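Local coordinates for flagellar hook-associated protein (Burkholderia pseudomallei, PDB 4UT1), which probably serves as a structural part of the bacterial flagellum, as the hook-associated protein FlgK found at the hook junction, at residues T118-G123 with S335-G340; G308-S313 with G595-Y600; A315-A320 with D362-T367; N319-L324 with A574-Q579; T368-L373 with P426-L431. One frame throughout, in Å; residues are numbered along the deposited sequence.

How the contacts relate
Contacts 2, 3 and 4 are strung along helix 287-322, meeting helix 593-630, the loop 362-367 and helix 572-579; contacts 3 and 4 share Asn319 and Ala320. Contact 1, between helix 113-129 and strand 337-338, is tied to that helix through Asn319, bonded to Leu336 and Phe337. Contact 5 joins the start of strand 371-375, at the base of the D2-like sheet, to the turn before helix 430-433, about 26 Å from contact 4 between centres. Contact 1 closes before contact 5 opens and alternates with 2, 3 and 4, while 3, 4 and 5 lie within the span of contact 2. Contact 3 sets the beta region on the helices; 1, 2 and 4 pack helices and the short strand together.

Contact 1. Residues T118-G123 with S335-G340; sequences TNYFTG and SLFAVG. With EDO (1,2-ethanediol), chain C.
Different first torsions aim the rings of Tyr120 and Phe337 at each other. On helix 113-129 the Tyr120 ring stands opposite the backbone nitrogen (chi1 178°), while on strand 337-338 the Phe337 ring lies beside its own nitrogen (chi1 -64°). Approaching from opposite directions, the two form an offset edge-to-face pair, with planes at 76° and centroids 5.5 Å apart. Phe337 supplies the edge: its CE2 lies 3.8 Å from Tyr120 CZ, and its CZ is 3.9 Å from Tyr120 CE1. The hydroxyl goes past this edge, with Tyr120 OH 3.5 Å from Phe337 CE2 and close to the plane of that ring. Beyond it, Leu336 CD1 sits 3.6 Å from Tyr120 OH. Phe314 of helix 287-322 meets both rings edge-to-face, and Ala144 of helix 134-193 touches both, making this a buried aromatic cluster between the helix bundle and the small 337-338/435-436 sheet. No hydrogen bond crosses between the segments; the contact depends on dispersion and on the weak attraction of C-H bonds at the Phe337 edge for the pi face of Tyr120, an interaction sensitive to ring angle.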
# COMPACT_ATOMS: atom_id res chain seq x y z
N THR A 118 5.24 6.53 -16.17
CA THR A 118 6.37 6.82 -17.06
C THR A 118 6.19 8.14 -17.81
O THR A 118 7.12 8.95 -17.90
CB THR A 118 6.59 5.70 -18.09
OG1 THR A 118 6.83 4.46 -17.41
CG2 THR A 118 7.76 6.02 -19.01
N ASN A 119 4.99 8.34 -18.34
CA ASN A 119 4.67 9.53 -19.11
C ASN A 119 4.70 10.81 -18.27
O ASN A 119 5.10 11.87 -18.75
CB ASN A 119 3.29 9.37 -19.78
CG ASN A 119 3.34 8.44 -20.98
OD1 ASN A 119 4.41 8.10 -21.45
ND2 ASN A 119 2.17 8.04 -21.48
N TYR A 120 4.30 10.69 -17.01
CA TYR A 120 4.34 11.84 -16.12
C TYR A 120 5.77 12.30 -15.91
O TYR A 120 6.07 13.49 -16.03
CB TYR A 120 3.72 11.53 -14.75
CG TYR A 120 3.82 12.73 -13.84
CD1 TYR A 120 2.99 13.83 -14.02
CD2 TYR A 120 4.79 12.79 -12.83
CE1 TYR A 120 3.09 14.95 -13.20
CE2 TYR A 120 4.89 13.89 -12.01
CZ TYR A 120 4.05 14.97 -12.20
OH TYR A 120 4.15 16.06 -11.39
N PHE A 121 6.66 11.36 -15.61
CA PHE A 121 8.06 11.72 -15.41
C PHE A 121 8.74 12.20 -16.70
O PHE A 121 9.53 13.13 -16.64
CB PHE A 121 8.82 10.55 -14.78
CG PHE A 121 8.44 10.29 -13.34
CD1 PHE A 121 8.56 11.29 -12.38
CD2 PHE A 121 7.95 9.05 -12.94
CE1 PHE A 121 8.20 11.07 -11.06
CE2 PHE A 121 7.60 8.82 -11.62
CZ PHE A 121 7.72 9.83 -10.68
N THR A 122 8.42 11.63 -17.86
CA THR A 122 9.07 12.15 -19.07
C THR A 122 8.52 13.54 -19.41
O THR A 122 9.24 14.38 -19.97
CB THR A 122 8.93 11.20 -20.28
OG1 THR A 122 7.56 11.09 -20.69
CG2 THR A 122 9.47 9.81 -19.91
N GLY A 123 7.28 13.80 -19.04
CA GLY A 123 6.72 15.13 -19.19
C GLY A 123 7.53 16.19 -18.45
O GLY A 123 7.70 17.31 -18.92
N SER A 335 3.27 20.88 -2.55
CA SER A 335 2.82 19.57 -3.01
C SER A 335 2.21 19.65 -4.41
O SER A 335 1.56 20.63 -4.74
CB SER A 335 1.82 18.99 -2.03
OG SER A 335 2.50 18.64 -0.84
N LEU A 336 2.43 18.62 -5.21
CA LEU A 336 1.74 18.46 -6.50
C LEU A 336 0.63 17.40 -6.41
O LEU A 336 -0.29 17.39 -7.22
CB LEU A 336 2.74 18.08 -7.60
CG LEU A 336 3.82 19.13 -7.87
CD1 LEU A 336 4.73 18.68 -8.99
CD2 LEU A 336 3.18 20.48 -8.21
N PHE A 337 0.71 16.52 -5.41
CA PHE A 337 -0.29 15.47 -5.23
C PHE A 337 -0.70 15.32 -3.77
O PHE A 337 0.05 15.69 -2.87
CB PHE A 337 0.24 14.14 -5.77
CG PHE A 337 0.49 14.15 -7.24
CD1 PHE A 337 -0.53 13.90 -8.12
CD2 PHE A 337 1.75 14.49 -7.74
CE1 PHE A 337 -0.32 13.95 -9.48
CE2 PHE A 337 1.97 14.52 -9.11
CZ PHE A 337 0.93 14.24 -9.98
N ALA A 338 -1.89 14.77 -3.54
CA ALA A 338 -2.38 14.51 -2.20
C ALA A 338 -3.10 13.16 -2.15
O ALA A 338 -3.65 12.70 -3.14
CB ALA A 338 -3.30 15.64 -1.74
N VAL A 339 -3.06 12.52 -0.98
CA VAL A 339 -3.80 11.29 -0.74
C VAL A 339 -4.40 11.32 0.66
O VAL A 339 -3.91 12.04 1.54
CB VAL A 339 -2.90 10.04 -0.88
CG1 VAL A 339 -2.23 10.00 -2.23
CG2 VAL A 339 -1.86 10.02 0.23
N GLY A 340 -5.45 10.53 0.89
CA GLY A 340 -6.05 10.45 2.20
C GLY A 340 -5.17 9.68 3.17
O GLY A 340 -4.23 8.99 2.74
C1 EDO C . -1.22 11.19 -21.19
O1 EDO C . -1.49 12.53 -20.76
C2 EDO C . 0.03 10.67 -20.49
O2 EDO C . -0.23 9.47 -19.74

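Contact 2. Residues G308-S313 with G595-Y600; sequences GALAVS and GAYAGY. With EDO (1,2-ethanediol), chain P.
This is a helix-to-helix contact within the helical domain of FlgK, where Leu310 of helix 287-322 reaches Ala596 and Tyr597 of helix 593-630. The closest alpha carbons, Leu310 CA and Tyr597 CA, are 7.3 Å apart, so the helices come near enough for one leucine to span the interface. A chi1 of -59° aims the leucine branch at helix 593-630, and with chi2 at -170° its two methyls are divided between different residues. CD2 of Leu310 presses on the small side chain of Ala596, at 3.4 Å from its CB, tighter than usual for two carbons. The other methyl, Leu310 CD1, lies against the backbone, 3.5 Å from Tyr597 CA. It also sits at the edge of the tyrosine ring, near its plane, with Leu310 CD1 3.8 Å from Tyr597 CD1.

A mid-sequence helix thus packs on a late one, and the early helix 113-129 adds Ile113 and Ala114 against Tyr597. That pairing of 113-129 with 593-630 is probably comparable to the early and late helices packed together in other axial proteins of the flagellum. The Tyr597 side chain, trans about its first bond (chi1 -174°), carries its hydroxyl away from the leucine toward a bound ethanediol, probably from the crystallisation liquor. Tyr597 OH is hydrogen-bonded to O2 of the ethanediol at 3.0 Å, and Tyr600 OH bonds the same O2 at 2.8 Å, so one diol oxygen joins two phenols a helical turn apart. Tyr600 OH is shared further, with Tyr158 OH, while its ring packs on Ala303 and Leu307 of helix 287-322.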
# COMPACT_ATOMS: atom_id res chain seq x y z
N GLY A 308 -2.36 0.77 -4.00
CA GLY A 308 -2.42 1.95 -3.15
C GLY A 308 -1.04 2.40 -2.70
O GLY A 308 -0.75 3.60 -2.59
N ALA A 309 -0.18 1.42 -2.43
CA ALA A 309 1.18 1.72 -2.00
C ALA A 309 1.95 2.47 -3.08
O ALA A 309 2.73 3.37 -2.78
CB ALA A 309 1.92 0.44 -1.60
N LEU A 310 1.73 2.10 -4.35
CA LEU A 310 2.37 2.82 -5.45
C LEU A 310 1.95 4.28 -5.49
O LEU A 310 2.78 5.18 -5.65
CB LEU A 310 2.07 2.16 -6.79
CG LEU A 310 2.51 0.70 -6.95
CD1 LEU A 310 2.37 0.28 -8.41
CD2 LEU A 310 3.94 0.50 -6.43
N ALA A 311 0.64 4.53 -5.35
CA ALA A 311 0.11 5.89 -5.31
C ALA A 311 0.76 6.72 -4.21
O ALA A 311 1.17 7.88 -4.44
CB ALA A 311 -1.42 5.86 -5.13
N VAL A 312 0.88 6.15 -3.01
CA VAL A 312 1.45 6.85 -1.89
C VAL A 312 2.92 7.15 -2.16
O VAL A 312 3.37 8.26 -1.97
CB VAL A 312 1.33 6.05 -0.58
CG1 VAL A 312 2.17 6.70 0.53
CG2 VAL A 312 -0.12 5.95 -0.14
N SER A 313 3.67 6.15 -2.61
CA SER A 313 5.08 6.36 -2.85
C SER A 313 5.29 7.40 -3.95
O SER A 313 6.16 8.25 -3.83
CB SER A 313 5.77 5.05 -3.24
OG SER A 313 7.17 5.27 -3.40
N GLY A 595 8.33 -1.02 -11.83
CA GLY A 595 8.74 -2.37 -11.51
C GLY A 595 7.81 -2.97 -10.47
O GLY A 595 7.43 -4.14 -10.55
N ALA A 596 7.42 -2.15 -9.49
CA ALA A 596 6.48 -2.60 -8.46
C ALA A 596 5.10 -2.81 -9.06
O ALA A 596 4.41 -3.76 -8.71
CB ALA A 596 6.43 -1.60 -7.32
N TYR A 597 4.70 -1.93 -9.97
CA TYR A 597 3.43 -2.12 -10.70
C TYR A 597 3.39 -3.46 -11.44
O TYR A 597 2.36 -4.13 -11.46
CB TYR A 597 3.20 -1.00 -11.70
CG TYR A 597 1.84 -1.07 -12.37
CD1 TYR A 597 0.70 -0.63 -11.70
CD2 TYR A 597 1.69 -1.61 -13.64
CE1 TYR A 597 -0.53 -0.70 -12.29
CE2 TYR A 597 0.44 -1.67 -14.25
CZ TYR A 597 -0.66 -1.22 -13.56
OH TYR A 597 -1.91 -1.29 -14.14
N ALA A 598 4.50 -3.82 -12.07
CA ALA A 598 4.55 -5.08 -12.81
C ALA A 598 4.39 -6.28 -11.88
O ALA A 598 3.74 -7.27 -12.22
CB ALA A 598 5.85 -5.19 -13.60
N GLY A 599 4.97 -6.20 -10.69
CA GLY A 599 4.82 -7.26 -9.70
C GLY A 599 3.38 -7.38 -9.23
O GLY A 599 2.87 -8.49 -9.06
N TYR A 600 2.73 -6.25 -9.02
CA TYR A 600 1.35 -6.22 -8.56
C TYR A 600 0.43 -6.86 -9.61
O TYR A 600 -0.46 -7.66 -9.27
CB TYR A 600 0.94 -4.77 -8.24
CG TYR A 600 -0.44 -4.35 -8.69
CD1 TYR A 600 -1.55 -4.56 -7.87
CD2 TYR A 600 -0.64 -3.74 -9.92
CE1 TYR A 600 -2.80 -4.19 -8.27
CE2 TYR A 600 -1.90 -3.37 -10.33
CZ TYR A 600 -2.98 -3.59 -9.50
OH TYR A 600 -4.23 -3.21 -9.90
C1 EDO P . -5.55 -0.92 -14.20
O1 EDO P . -4.63 0.09 -14.63
C2 EDO P . -5.51 -1.08 -12.68
O2 EDO P . -4.24 -1.60 -12.22

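Contact 3. Residues A315-A320 with D362-T367; sequences ASQVNA and DGTQPT
The backbones of Ser316 and Thr364 come close, their CA atoms 5.1 Å apart, where a type I beta turn from Asp362 to Gln365 lies against helix 287-322. The turn is closed by Gln365 N bonding Asp362 O at 2.9 Å, and Gly363, at its second position, brings bare backbone up to the helix. Ser316 uses that surface: its CB is 3.2 Å from Gly363 O, and Ser316 OG is 3.1 Å from the same Gly363 O. The hydroxyl turns back to its own helix, bonding Val312 O, as suits an OG held beside the serine's own nitrogen (chi1 -69°). No hydrogen bond crosses between the two segments.

The turn belongs to the loop joining strands 356-360 and 371-375 of the D2-like region, so this is one of the places where that beta region rests on the helical domain. Thr364 O extends the attachment by accepting from Ser313 OG, one turn earlier on the helix.

Beside the serine, Gln317 and Thr364 cross at about a right angle. Thr364 CG2 lies 3.7 Å from Gln317 CG, touching the aliphatic part of the glutamine, while its hydroxyl branch points back into the turn. There Asp362 OD1 accepts two bonds from the same face of its carboxylate, from Thr364 N at 2.9 Å, making an Asx turn, and from Thr364 OG1 at 2.7 Å, which fixes the rotation of that branch. The other oxygen, Asp362 OD2, takes Gln365 NE2 at 2.8 Å along a fairly straight N-H line (164°); all three donors come from well above the carboxylate plane.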
# COMPACT_ATOMS: atom_id res chain seq x y z
N ALA A 315 3.20 9.93 -4.94
CA ALA A 315 2.86 11.24 -4.40
C ALA A 315 3.93 11.76 -3.44
O ALA A 315 4.34 12.91 -3.53
CB ALA A 315 1.50 11.19 -3.71
N SER A 316 4.39 10.90 -2.54
CA SER A 316 5.36 11.31 -1.54
C SER A 316 6.68 11.74 -2.18
O SER A 316 7.25 12.76 -1.83
CB SER A 316 5.60 10.18 -0.53
OG SER A 316 4.45 9.97 0.27
N GLN A 317 7.16 10.94 -3.12
CA GLN A 317 8.40 11.26 -3.83
C GLN A 317 8.33 12.54 -4.63
O GLN A 317 9.27 13.33 -4.65
CB GLN A 317 8.80 10.13 -4.77
CG GLN A 317 9.35 8.92 -4.09
CD GLN A 317 9.78 7.89 -5.09
OE1 GLN A 317 10.86 7.98 -5.67
NE2 GLN A 317 8.92 6.91 -5.34
N VAL A 318 7.22 12.74 -5.33
CA VAL A 318 7.08 13.90 -6.18
C VAL A 318 6.96 15.14 -5.30
O VAL A 318 7.64 16.15 -5.53
CB VAL A 318 5.86 13.76 -7.14
CG1 VAL A 318 5.47 15.10 -7.74
CG2 VAL A 318 6.19 12.74 -8.22
N ASN A 319 6.15 15.03 -4.25
CA ASN A 319 5.97 16.13 -3.31
C ASN A 319 7.29 16.53 -2.67
O ASN A 319 7.59 17.71 -2.54
CB ASN A 319 4.95 15.77 -2.22
CG ASN A 319 3.53 15.74 -2.75
OD1 ASN A 319 3.26 16.23 -3.84
ND2 ASN A 319 2.61 15.14 -1.98
N ALA A 320 8.09 15.54 -2.28
CA ALA A 320 9.35 15.81 -1.58
C ALA A 320 10.34 16.49 -2.50
O ALA A 320 11.07 17.41 -2.08
CB ALA A 320 9.95 14.50 -1.03
N ASP A 362 8.27 6.67 6.53
CA ASP A 362 8.76 7.28 5.30
C ASP A 362 7.69 7.08 4.24
O ASP A 362 7.57 5.98 3.72
CB ASP A 362 10.08 6.64 4.85
CG ASP A 362 10.67 7.29 3.62
OD1 ASP A 362 9.98 8.11 2.96
OD2 ASP A 362 11.83 6.97 3.29
N GLY A 363 6.95 8.13 3.90
CA GLY A 363 5.92 8.05 2.88
C GLY A 363 6.41 7.61 1.51
O GLY A 363 5.62 7.16 0.67
N THR A 364 7.70 7.76 1.23
CA THR A 364 8.20 7.32 -0.07
C THR A 364 8.41 5.82 -0.07
O THR A 364 8.54 5.20 -1.13
CB THR A 364 9.52 8.01 -0.48
OG1 THR A 364 10.56 7.61 0.41
CG2 THR A 364 9.37 9.54 -0.47
N GLN A 365 8.48 5.23 1.12
CA GLN A 365 8.56 3.77 1.24
C GLN A 365 7.44 3.25 2.13
O GLN A 365 7.67 2.84 3.27
CB GLN A 365 9.92 3.35 1.80
CG GLN A 365 11.10 3.89 1.00
CD GLN A 365 12.43 3.58 1.65
OE1 GLN A 365 13.04 2.54 1.38
NE2 GLN A 365 12.88 4.46 2.53
N PRO A 366 6.21 3.26 1.61
CA PRO A 366 5.05 2.83 2.40
C PRO A 366 4.99 1.32 2.53
O PRO A 366 5.69 0.59 1.83
CB PRO A 366 3.86 3.35 1.57
CG PRO A 366 4.37 3.32 0.18
CD PRO A 366 5.84 3.65 0.24
N THR A 367 4.15 0.86 3.45
CA THR A 367 3.83 -0.55 3.55
C THR A 367 2.98 -0.96 2.35
O THR A 367 2.45 -0.09 1.65
CB THR A 367 3.06 -0.85 4.84
OG1 THR A 367 1.95 0.05 4.94
CG2 THR A 367 3.98 -0.64 6.05

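Contact 4. Residues N319-L324 with A574-Q579; sequences NAQNAL and ALALSQ
Leu577, with Asn322 and the first carbons of Gln321, makes the buried side of a helix-to-helix contact between the C-terminal part of helix 287-322 and the short helix 572-579; Gln321 CA and Leu577 CA are 6.1 Å apart. The glutamine and leucine side chains slide past each other in opposite directions. Leu577 CD2 comes to 3.6 Å from Gln321 CB, and Leu577 CG is 3.9 Å from Gln321 CG, so the aliphatic start of the glutamine runs along the leucine. The other methyl, Leu577 CD1, rests 3.7 Å from Asn322 OD1. Asn322 crosses the leucine obliquely, and its amide is buried but well supplied: ND2 bonds Gly334 O and Ala443 O, and OD1 accepts from Ala445 N. Leu124 of helix 113-129 also touches Leu577, so this side faces into the helix bundle.

The Ala576 side is more open to solvent, though the touch is just as close. Gln321 sets out trans (chi1 -166°), then bends at chi2 (59°), which lays its amide beside the short alanine. Gln321 NE2 lies 3.5 Å from Ala576 CB, a van der Waals touch; its polar partner is Asn573 OD1, just before the segment. An ethanediol, probably from the crystallisation liquor, sits about 3 Å from the Gln321 side chain, consistent with an accessible flank.

No hydrogen bond passes directly between 319-324 and 574-579. Within 574-579, Ser578 OG donates to Leu575 O at 2.7 Å, and Gln579 N reaches that carbonyl oxygen from the same face at 3.1 Å.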
# COMPACT_ATOMS: atom_id res chain seq x y z
N ASN A 319 6.15 15.03 -4.25
CA ASN A 319 5.97 16.13 -3.31
C ASN A 319 7.29 16.53 -2.67
O ASN A 319 7.59 17.71 -2.54
CB ASN A 319 4.95 15.77 -2.22
CG ASN A 319 3.53 15.74 -2.75
OD1 ASN A 319 3.26 16.23 -3.84
ND2 ASN A 319 2.61 15.14 -1.98
N ALA A 320 8.09 15.54 -2.28
CA ALA A 320 9.35 15.81 -1.58
C ALA A 320 10.34 16.49 -2.50
O ALA A 320 11.07 17.41 -2.08
CB ALA A 320 9.95 14.50 -1.03
N GLN A 321 10.38 16.04 -3.76
CA GLN A 321 11.31 16.62 -4.73
C GLN A 321 10.85 18.01 -5.18
O GLN A 321 11.67 18.89 -5.40
CB GLN A 321 11.48 15.70 -5.95
CG GLN A 321 12.67 16.06 -6.85
CD GLN A 321 14.01 16.03 -6.10
OE1 GLN A 321 14.33 15.05 -5.43
NE2 GLN A 321 14.79 17.10 -6.22
N ASN A 322 9.55 18.22 -5.32
CA ASN A 322 9.08 19.55 -5.69
C ASN A 322 9.42 20.59 -4.62
O ASN A 322 9.77 21.74 -4.93
CB ASN A 322 7.58 19.54 -6.01
CG ASN A 322 7.20 20.66 -6.94
OD1 ASN A 322 7.74 20.77 -8.04
ND2 ASN A 322 6.27 21.50 -6.50
N ALA A 323 9.35 20.16 -3.35
CA ALA A 323 9.68 21.00 -2.20
C ALA A 323 11.16 21.38 -2.17
O ALA A 323 11.55 22.22 -1.38
CB ALA A 323 9.28 20.29 -0.90
N LEU A 324 11.97 20.73 -3.01
CA LEU A 324 13.40 21.09 -3.12
C LEU A 324 13.68 22.07 -4.26
O LEU A 324 14.82 22.45 -4.49
CB LEU A 324 14.26 19.83 -3.33
CG LEU A 324 14.28 18.84 -2.17
CD1 LEU A 324 15.17 17.64 -2.49
CD2 LEU A 324 14.74 19.53 -0.90
N ALA A 574 13.37 20.17 -12.12
CA ALA A 574 12.49 19.42 -13.01
C ALA A 574 13.23 18.18 -13.49
O ALA A 574 12.66 17.11 -13.58
CB ALA A 574 12.03 20.28 -14.19
N LEU A 575 14.52 18.34 -13.79
CA LEU A 575 15.34 17.20 -14.19
C LEU A 575 15.36 16.16 -13.07
O LEU A 575 15.21 14.96 -13.33
CB LEU A 575 16.78 17.64 -14.54
CG LEU A 575 17.72 16.49 -14.93
CD1 LEU A 575 17.19 15.80 -16.16
CD2 LEU A 575 19.15 16.97 -15.18
N ALA A 576 15.53 16.61 -11.83
CA ALA A 576 15.54 15.72 -10.68
C ALA A 576 14.17 15.03 -10.52
O ALA A 576 14.09 13.82 -10.28
CB ALA A 576 15.92 16.47 -9.42
N LEU A 577 13.10 15.81 -10.67
CA LEU A 577 11.75 15.24 -10.62
C LEU A 577 11.60 14.11 -11.63
O LEU A 577 11.10 13.04 -11.29
CB LEU A 577 10.69 16.31 -10.88
CG LEU A 577 10.34 17.23 -9.72
CD1 LEU A 577 9.76 18.53 -10.25
CD2 LEU A 577 9.36 16.54 -8.76
N SER A 578 12.03 14.37 -12.88
CA SER A 578 11.89 13.40 -13.97
C SER A 578 12.66 12.11 -13.69
O SER A 578 12.23 11.03 -14.10
CB SER A 578 12.36 14.00 -15.30
OG SER A 578 13.78 14.03 -15.37
N GLN A 579 13.79 12.21 -13.00
CA GLN A 579 14.59 11.03 -12.73
C GLN A 579 14.05 10.17 -11.57
O GLN A 579 14.55 9.07 -11.32
CB GLN A 579 16.04 11.44 -12.46
CG GLN A 579 16.75 12.00 -13.70
CD GLN A 579 18.08 12.66 -13.35
OE1 GLN A 579 18.35 12.96 -12.18
NE2 GLN A 579 18.91 12.89 -14.36

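Contact 5. Residues T368-L373 with P426-L431; sequences TSDYAL and PTRGAL
Asp370 and Arg428 cross at about a right angle and form a salt bridge at the foot of the D2-like beta sheet, where strand 371-375 begins and the chain leaves strand 421-425 for helix 430-433. Arg428 NH2 gives a hydrogen bond to Asp370 OD2 at 3.0 Å. The flat groups are far from coplanar, 67° apart: the oxygen lies near the guanidinium plane, but the nitrogen comes in from above the carboxylate, 50° out of its plane. The other terminal nitrogen of Arg428, NH1, is held in a salt bridge by Asp256, and Asp301 and Glu259 add long, weak ion pairs. One arginine thus faces four acids and probably offsets part of their negative charge in this buried place.

Three waters bridge the segments, two of them at Asp370. Water 2 donates to Asp370 OD1 at 2.7 Å and accepts from Thr427 N at 3.1 Å, linking carboxylate to backbone. Water 3 accepts from Arg428 NE at 2.7 Å and lies 2.9 Å from Asp370 OD1. Water 1 stands between Ser369 and Thr427, donating to Ser369 O and to Thr427 OG1, the latter also bonded to Ala305 O of helix 287-322.

Tyr371 and Pro426 make the apolar side, likewise crossing at about a right angle. The proline meets the ring at its edge, near its plane, with Pro426 CD 3.9 Å from Tyr371 CD2. The phenol points back along its own segment, where Tyr371 OH accepts a hydrogen bond from Ser369 N at 3.2 Å.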
# COMPACT_ATOMS: atom_id res chain seq x y z
N THR A 368 2.86 -2.27 2.13
CA THR A 368 2.14 -2.77 0.96
C THR A 368 1.04 -3.78 1.30
O THR A 368 0.42 -4.34 0.38
CB THR A 368 3.09 -3.46 -0.03
OG1 THR A 368 3.78 -4.52 0.63
CG2 THR A 368 4.10 -2.46 -0.59
N SER A 369 0.82 -4.04 2.59
CA SER A 369 -0.22 -4.98 3.02
C SER A 369 -1.27 -4.36 3.95
O SER A 369 -1.35 -3.13 4.08
CB SER A 369 0.41 -6.20 3.73
OG SER A 369 -0.56 -7.24 3.88
N ASP A 370 -2.09 -5.21 4.58
CA ASP A 370 -3.09 -4.79 5.56
C ASP A 370 -2.70 -5.39 6.90
O ASP A 370 -2.18 -6.51 6.95
CB ASP A 370 -4.52 -5.27 5.25
CG ASP A 370 -5.08 -4.74 3.93
OD1 ASP A 370 -4.70 -3.64 3.48
OD2 ASP A 370 -5.94 -5.46 3.36
N TYR A 371 -2.99 -4.70 7.99
CA TYR A 371 -2.52 -5.16 9.30
C TYR A 371 -3.57 -5.10 10.40
O TYR A 371 -4.57 -4.41 10.29
CB TYR A 371 -1.29 -4.35 9.74
CG TYR A 371 -0.29 -4.23 8.63
CD1 TYR A 371 0.66 -5.22 8.41
CD2 TYR A 371 -0.34 -3.16 7.75
CE1 TYR A 371 1.55 -5.13 7.35
CE2 TYR A 371 0.54 -3.06 6.68
CZ TYR A 371 1.48 -4.05 6.48
OH TYR A 371 2.35 -3.94 5.42
N ALA A 372 -3.31 -5.84 11.47
CA ALA A 372 -4.05 -5.64 12.70
C ALA A 372 -3.02 -5.37 13.79
O ALA A 372 -2.02 -6.08 13.86
CB ALA A 372 -4.92 -6.85 13.04
N LEU A 373 -3.25 -4.32 14.58
CA LEU A 373 -2.48 -4.08 15.81
C LEU A 373 -3.28 -4.57 17.02
O LEU A 373 -4.38 -4.08 17.30
CB LEU A 373 -2.16 -2.60 15.99
CG LEU A 373 -1.21 -2.34 17.16
CD1 LEU A 373 0.20 -2.55 16.70
CD2 LEU A 373 -1.43 -0.94 17.70
N PRO A 426 -3.02 0.98 5.73
CA PRO A 426 -2.25 2.19 5.43
C PRO A 426 -2.40 2.68 4.00
O PRO A 426 -2.25 3.88 3.79
CB PRO A 426 -0.81 1.75 5.70
CG PRO A 426 -0.94 0.54 6.63
CD PRO A 426 -2.16 -0.15 6.11
N THR A 427 -2.68 1.79 3.04
CA THR A 427 -2.65 2.18 1.63
C THR A 427 -3.89 1.84 0.79
O THR A 427 -3.99 2.30 -0.34
CB THR A 427 -1.45 1.55 0.90
OG1 THR A 427 -1.55 0.12 0.97
CG2 THR A 427 -0.13 2.02 1.51
N ARG A 428 -4.81 1.05 1.34
CA ARG A 428 -5.98 0.67 0.54
C ARG A 428 -6.72 1.90 0.02
O ARG A 428 -7.11 1.95 -1.16
CB ARG A 428 -6.96 -0.19 1.35
CG ARG A 428 -8.12 -0.67 0.48
CD ARG A 428 -9.18 -1.45 1.26
NE ARG A 428 -8.66 -2.70 1.81
CZ ARG A 428 -9.36 -3.51 2.60
NH1 ARG A 428 -10.62 -3.20 2.92
NH2 ARG A 428 -8.81 -4.63 3.06
N GLY A 429 -6.93 2.88 0.90
CA GLY A 429 -7.68 4.08 0.58
C GLY A 429 -6.96 5.18 -0.18
O GLY A 429 -7.55 6.22 -0.50
N ALA A 430 -5.68 4.97 -0.47
CA ALA A 430 -4.90 6.00 -1.13
C ALA A 430 -5.45 6.32 -2.52
O ALA A 430 -5.32 7.45 -3.00
CB ALA A 430 -3.45 5.57 -1.23
N LEU A 431 -6.05 5.32 -3.16
CA LEU A 431 -6.56 5.49 -4.52
C LEU A 431 -7.77 6.41 -4.58
O LEU A 431 -7.88 7.24 -5.49
CB LEU A 431 -6.93 4.14 -5.13
CG LEU A 431 -5.84 3.07 -5.20
CD1 LEU A 431 -6.39 1.80 -5.86
CD2 LEU A 431 -4.60 3.62 -5.93
O HOH W 1 -0.02 -0.92 3.40
O HOH W 2 -3.61 -1.18 3.03
O HOH W 3 -6.17 -3.46 0.93